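Local coordinates for protein aldo-keto Reductase, OXIDOREDUCTASE (Salmonella typhimurium, PDB 5T79) that binds NADPH and probably acts as an aldo-keto reductase, of use in the biocatalytic reduction of 3-hydroxybutanal to 1,3-butanediol, at residues L146-R158 against L174-T187. Residues are numbered along the deposited sequence; the frame is centred on the assembly and turned at random. Where two conformers were deposited one is given.
Sequences LKETMKALDHLVR and LARQAIDILEDLGT. With SO4 (sulfate ion), chain C.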
loop_
_atom_site.group_PDB
_atom_site.type_symbol
_atom_site.label_atom_id
_atom_site.label_comp_id
_atom_site.label_asym_id
_atom_site.label_seq_id
_atom_site.Cartn_x
_atom_site.Cartn_y
_atom_site.Cartn_z
ATOM N N LEU A 146 -4.252 -10.591 -20.994
ATOM C CA LEU A 146 -4.650 -9.603 -19.997
ATOM C C LEU A 146 -6.189 -9.552 -19.870
ATOM O O LEU A 146 -6.706 -9.340 -18.773
ATOM C CB LEU A 146 -4.066 -8.232 -20.395
ATOM C CG LEU A 146 -4.289 -7.064 -19.461
ATOM C CD1 LEU A 146 -3.676 -7.321 -18.071
ATOM C CD2 LEU A 146 -3.699 -5.805 -20.068
ATOM N N LYS A 147 -6.908 -9.793 -20.968
ATOM C CA LYS A 147 -8.378 -9.777 -20.943
ATOM C C LYS A 147 -8.950 -10.824 -19.959
ATOM O O LYS A 147 -9.966 -10.544 -19.325
ATOM C CB LYS A 147 -8.954 -10.007 -22.350
ATOM C CG LYS A 147 -10.450 -9.720 -22.469
ATOM C CD LYS A 147 -10.748 -8.419 -23.195
ATOM C CE LYS A 147 -12.226 -8.117 -23.179
ATOM N NZ LYS A 147 -12.564 -6.969 -24.060
ATOM N N GLU A 148 -8.340 -12.028 -19.859
ATOM C CA GLU A 148 -8.849 -13.045 -18.933
ATOM C C GLU A 148 -8.711 -12.568 -17.490
ATOM O O GLU A 148 -9.648 -12.714 -16.683
ATOM C CB GLU A 148 -8.124 -14.403 -19.111
ATOM C CG GLU A 148 -8.556 -15.439 -18.065
ATOM C CD GLU A 148 -7.902 -16.800 -18.182
ATOM O OE1 GLU A 148 -7.751 -17.292 -19.319
ATOM O OE2 GLU A 148 -7.613 -17.413 -17.136
ATOM N N THR A 149 -7.532 -12.015 -17.156
ATOM C CA THR A 149 -7.274 -11.529 -15.797
ATOM C C THR A 149 -8.235 -10.393 -15.435
ATOM O O THR A 149 -8.775 -10.364 -14.332
ATOM C CB THR A 149 -5.820 -11.052 -15.647
ATOM O OG1 THR A 149 -4.936 -12.093 -16.097
ATOM C CG2 THR A 149 -5.493 -10.730 -14.187
ATOM N N MET A 150 -8.436 -9.461 -16.370
ATOM C CA MET A 150 -9.298 -8.308 -16.136
ATOM C C MET A 150 -10.758 -8.711 -16.045
ATOM O O MET A 150 -11.501 -8.134 -15.231
ATOM C CB MET A 150 -9.090 -7.238 -17.216
ATOM C CG MET A 150 -7.694 -6.615 -17.197
ATOM S SD MET A 150 -7.141 -5.785 -15.670
ATOM C CE MET A 150 -6.078 -7.027 -14.991
ATOM N N LYS A 151 -11.177 -9.683 -16.874
ATOM C CA LYS A 151 -12.538 -10.220 -16.827
ATOM C C LYS A 151 -12.793 -10.932 -15.458
ATOM O O LYS A 151 -13.924 -10.872 -14.957
ATOM C CB LYS A 151 -12.782 -11.178 -17.991
ATOM C CG LYS A 151 -14.249 -11.583 -18.130
ATOM C CD LYS A 151 -14.579 -12.062 -19.522
ATOM C CE LYS A 151 -14.857 -10.942 -20.495
ATOM N NZ LYS A 151 -14.785 -11.438 -21.891
ATOM N N ALA A 152 -11.752 -11.590 -14.868
ATOM C CA ALA A 152 -11.872 -12.212 -13.529
ATOM C C ALA A 152 -12.100 -11.113 -12.472
ATOM O O ALA A 152 -12.951 -11.280 -11.605
ATOM C CB ALA A 152 -10.638 -13.034 -13.186
ATOM N N LEU A 153 -11.398 -9.959 -12.589
ATOM C CA LEU A 153 -11.608 -8.815 -11.677
ATOM C C LEU A 153 -13.037 -8.263 -11.830
ATOM O O LEU A 153 -13.725 -8.056 -10.830
ATOM C CB LEU A 153 -10.573 -7.694 -11.939
ATOM C CG LEU A 153 -9.096 -8.061 -11.646
ATOM C CD1 LEU A 153 -8.196 -6.859 -11.938
ATOM C CD2 LEU A 153 -8.900 -8.502 -10.152
ATOM N N ASP A 154 -13.469 -8.007 -13.077
ATOM C CA ASP A 154 -14.826 -7.532 -13.398
ATOM C C ASP A 154 -15.882 -8.516 -12.818
ATOM O O ASP A 154 -16.845 -8.094 -12.184
ATOM C CB ASP A 154 -14.972 -7.437 -14.938
ATOM C CG ASP A 154 -16.376 -7.092 -15.392
ATOM O OD1 ASP A 154 -16.812 -5.953 -15.149
ATOM O OD2 ASP A 154 -17.032 -7.963 -16.007
ATOM N N HIS A 155 -15.668 -9.833 -13.009
ATOM C CA HIS A 155 -16.590 -10.850 -12.475
ATOM C C HIS A 155 -16.727 -10.771 -10.942
ATOM O O HIS A 155 -17.843 -10.847 -10.428
ATOM C CB HIS A 155 -16.100 -12.260 -12.871
ATOM C CG HIS A 155 -16.912 -13.368 -12.288
ATOM N ND1 HIS A 155 -18.154 -13.692 -12.791
ATOM C CD2 HIS A 155 -16.617 -14.200 -11.261
ATOM C CE1 HIS A 155 -18.575 -14.714 -12.063
ATOM N NE2 HIS A 155 -17.673 -15.060 -11.137
ATOM N N LEU A 156 -15.599 -10.625 -10.225
ATOM C CA LEU A 156 -15.572 -10.619 -8.752
ATOM C C LEU A 156 -16.255 -9.357 -8.210
ATOM O O LEU A 156 -16.934 -9.418 -7.177
ATOM C CB LEU A 156 -14.123 -10.751 -8.246
ATOM C CG LEU A 156 -13.496 -12.169 -8.524
ATOM C CD1 LEU A 156 -11.964 -12.144 -8.354
ATOM C CD2 LEU A 156 -14.147 -13.287 -7.625
ATOM N N VAL A 157 -16.209 -8.253 -8.985
ATOM C CA VAL A 157 -16.950 -7.044 -8.562
ATOM C C VAL A 157 -18.451 -7.253 -8.826
ATOM O O VAL A 157 -19.275 -7.002 -7.934
ATOM C CB VAL A 157 -16.392 -5.784 -9.281
ATOM C CG1 VAL A 157 -17.338 -4.579 -9.145
ATOM C CG2 VAL A 157 -15.039 -5.426 -8.691
ATOM N N ARG A 158 -18.813 -7.713 -10.050
ATOM C CA ARG A 158 -20.240 -7.910 -10.384
ATOM C C ARG A 158 -20.917 -8.916 -9.448
ATOM O O ARG A 158 -22.090 -8.747 -9.131
ATOM C CB ARG A 158 -20.429 -8.299 -11.861
ATOM C CG ARG A 158 -20.076 -7.096 -12.756
ATOM C CD ARG A 158 -20.167 -7.381 -14.234
ATOM N NE ARG A 158 -19.667 -6.229 -14.983
ATOM C CZ ARG A 158 -20.391 -5.160 -15.300
ATOM N NH1 ARG A 158 -21.677 -5.093 -14.964
ATOM N NH2 ARG A 158 -19.843 -4.159 -15.971
ATOM N N LEU A 174 1.540 -1.527 -19.837
ATOM C CA LEU A 174 0.583 -2.575 -19.448
ATOM C C LEU A 174 -0.543 -1.977 -18.608
ATOM O O LEU A 174 -1.695 -2.392 -18.756
ATOM C CB LEU A 174 1.272 -3.705 -18.708
ATOM C CG LEU A 174 0.466 -5.012 -18.682
ATOM C CD1 LEU A 174 0.449 -5.680 -20.065
ATOM C CD2 LEU A 174 1.050 -5.964 -17.664
ATOM N N ALA A 175 -0.221 -0.983 -17.743
ATOM C CA ALA A 175 -1.242 -0.308 -16.932
ATOM C C ALA A 175 -2.285 0.356 -17.859
ATOM O O ALA A 175 -3.482 0.220 -17.602
ATOM C CB ALA A 175 -0.598 0.721 -16.004
ATOM N N ARG A 176 -1.829 1.025 -18.961
ATOM C CA ARG A 176 -2.746 1.640 -19.923
ATOM C C ARG A 176 -3.721 0.586 -20.482
ATOM O O ARG A 176 -4.934 0.803 -20.472
ATOM C CB ARG A 176 -1.974 2.315 -21.077
ATOM C CG ARG A 176 -2.884 3.072 -22.038
ATOM C CD ARG A 176 -2.144 3.686 -23.222
ATOM N NE ARG A 176 -1.138 4.684 -22.823
ATOM C CZ ARG A 176 -1.394 5.966 -22.574
ATOM N NH1 ARG A 176 -2.635 6.432 -22.649
ATOM N NH2 ARG A 176 -0.414 6.784 -22.217
ATOM N N GLN A 177 -3.183 -0.549 -20.961
ATOM C CA GLN A 177 -3.988 -1.632 -21.560
ATOM C C GLN A 177 -5.012 -2.174 -20.574
ATOM O O GLN A 177 -6.178 -2.338 -20.940
ATOM C CB GLN A 177 -3.100 -2.784 -22.020
ATOM C CG GLN A 177 -2.139 -2.483 -23.153
ATOM C CD GLN A 177 -1.243 -3.688 -23.325
ATOM O OE1 GLN A 177 -1.713 -4.829 -23.349
ATOM N NE2 GLN A 177 0.068 -3.473 -23.327
ATOM N N ALA A 178 -4.578 -2.421 -19.306
ATOM C CA ALA A 178 -5.428 -2.951 -18.236
ATOM C C ALA A 178 -6.558 -1.973 -17.888
ATOM O O ALA A 178 -7.719 -2.381 -17.771
ATOM C CB ALA A 178 -4.586 -3.252 -17.007
ATOM N N ILE A 179 -6.217 -0.674 -17.752
ATOM C CA ILE A 179 -7.199 0.374 -17.428
ATOM C C ILE A 179 -8.254 0.462 -18.552
ATOM O O ILE A 179 -9.459 0.528 -18.274
ATOM C CB ILE A 179 -6.478 1.728 -17.176
ATOM C CG1 ILE A 179 -5.732 1.668 -15.815
ATOM C CG2 ILE A 179 -7.463 2.926 -17.222
ATOM C CD1 ILE A 179 -4.598 2.809 -15.654
ATOM N N ASP A 180 -7.799 0.460 -19.821
ATOM C CA ASP A 180 -8.736 0.562 -20.949
ATOM C C ASP A 180 -9.668 -0.668 -21.042
ATOM O O ASP A 180 -10.845 -0.506 -21.355
ATOM C CB ASP A 180 -7.970 0.762 -22.259
ATOM C CG ASP A 180 -7.312 2.140 -22.399
ATOM O OD1 ASP A 180 -7.657 3.052 -21.613
ATOM O OD2 ASP A 180 -6.486 2.308 -23.308
ATOM N N ILE A 181 -9.148 -1.877 -20.763
ATOM C CA ILE A 181 -9.943 -3.117 -20.785
ATOM C C ILE A 181 -11.019 -3.054 -19.689
ATOM O O ILE A 181 -12.183 -3.330 -19.973
ATOM C CB ILE A 181 -9.061 -4.398 -20.672
ATOM C CG1 ILE A 181 -8.265 -4.633 -21.989
ATOM C CG2 ILE A 181 -9.914 -5.644 -20.343
ATOM C CD1 ILE A 181 -7.064 -5.600 -21.833
ATOM N N LEU A 182 -10.632 -2.691 -18.455
ATOM C CA LEU A 182 -11.558 -2.577 -17.323
ATOM C C LEU A 182 -12.611 -1.507 -17.582
ATOM O O LEU A 182 -13.773 -1.744 -17.294
ATOM C CB LEU A 182 -10.793 -2.275 -16.019
ATOM C CG LEU A 182 -10.036 -3.469 -15.402
ATOM C CD1 LEU A 182 -9.147 -2.997 -14.231
ATOM C CD2 LEU A 182 -11.018 -4.529 -14.862
ATOM N N GLU A 183 -12.223 -0.356 -18.152
ATOM C CA GLU A 183 -13.179 0.713 -18.487
ATOM C C GLU A 183 -14.243 0.187 -19.485
ATOM O O GLU A 183 -15.441 0.415 -19.286
ATOM C CB GLU A 183 -12.429 1.929 -19.061
ATOM C CG GLU A 183 -13.324 3.061 -19.566
ATOM C CD GLU A 183 -14.255 3.727 -18.568
ATOM O OE1 GLU A 183 -13.911 3.780 -17.366
ATOM O OE2 GLU A 183 -15.310 4.244 -19.001
ATOM N N ASP A 184 -13.800 -0.537 -20.539
ATOM C CA ASP A 184 -14.699 -1.113 -21.558
ATOM C C ASP A 184 -15.613 -2.172 -20.934
ATOM O O ASP A 184 -16.765 -2.318 -21.345
ATOM C CB ASP A 184 -13.883 -1.727 -22.712
ATOM C CG ASP A 184 -14.719 -2.478 -23.732
ATOM O OD1 ASP A 184 -15.403 -1.818 -24.536
ATOM O OD2 ASP A 184 -14.748 -3.734 -23.675
ATOM N N LEU A 185 -15.097 -2.919 -19.954
ATOM C CA LEU A 185 -15.879 -3.947 -19.261
ATOM C C LEU A 185 -16.934 -3.327 -18.322
ATOM O O LEU A 185 -17.924 -3.980 -18.010
ATOM C CB LEU A 185 -14.969 -4.905 -18.477
ATOM C CG LEU A 185 -14.190 -5.945 -19.308
ATOM C CD1 LEU A 185 -13.201 -6.725 -18.415
ATOM C CD2 LEU A 185 -15.142 -6.920 -20.031
ATOM N N GLY A 186 -16.730 -2.086 -17.903
ATOM C CA GLY A 186 -17.675 -1.399 -17.026
ATOM C C GLY A 186 -17.323 -1.436 -15.551
ATOM O O GLY A 186 -18.140 -1.061 -14.709
ATOM N N THR A 187 -16.110 -1.887 -15.215
ATOM C CA THR A 187 -15.610 -1.922 -13.840
ATOM C C THR A 187 -14.315 -1.111 -13.871
ATOM O O THR A 187 -13.256 -1.701 -14.072
ATOM C CB THR A 187 -15.417 -3.374 -13.352
ATOM O OG1 THR A 187 -16.677 -4.021 -13.360
ATOM C CG2 THR A 187 -14.801 -3.440 -11.949
HETATM S S SO4 C . -2.325 -10.013 -24.304
HETATM O O1 SO4 C . -3.578 -10.647 -24.736
HETATM O O2 SO4 C . -2.303 -9.770 -22.866
HETATM O O3 SO4 C . -2.191 -8.721 -24.991
HETATM O O4 SO4 C . -1.200 -10.888 -24.668
HETATM O O HOH W 1 -12.584 -4.760 -22.290
HETATM O O HOH W 2 -18.546 -6.977 -18.050
#
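Met150 and Leu146 of helix 146-158 act as successive knobs in holes of helix 174-185, an example of neighbouring barrel helices crossing at -47°. Bent at chi2 and chi3, Met150 lays SD against Leu182 CG (3.7 Å) and Ala178 CB, while its CB abuts Ile181 CG2 at 3.6 Å. One turn earlier, with CG swung anti to the backbone N (chi1 -177°), Leu146 sends its CD2 methyl in among Leu174, Gln177, Ala178 and Ile181; its backbone N donates to a sulfate ion, probably from the crystallisation liquor. On the solvent side of the contact, one water bridges Lys147 NZ, Asp184 OD2 and Ile181 O.

Polar grips fasten the other end, where Gly186 closes the second helix in a Schellman motif. Asp154 OD1 accepts hydrogen bonds from Thr187 OG1 on its anti side (2.6 Å) and from Arg158 NE on its syn side (2.9 Å), the latter a salt bridge. Arg158 NH2 makes a bent hydrogen bond (N-H...O 133°) to Leu185 O at 2.8 Å, so the guanidinium spans aspartate and helix terminus.

Thr187 CG2 turns instead to Val157, and both residues rest on Val165 of strand 162-168, which links the two helices in the TIM barrel; helix 113-127 flanks the first helix and helix 207-214 the second.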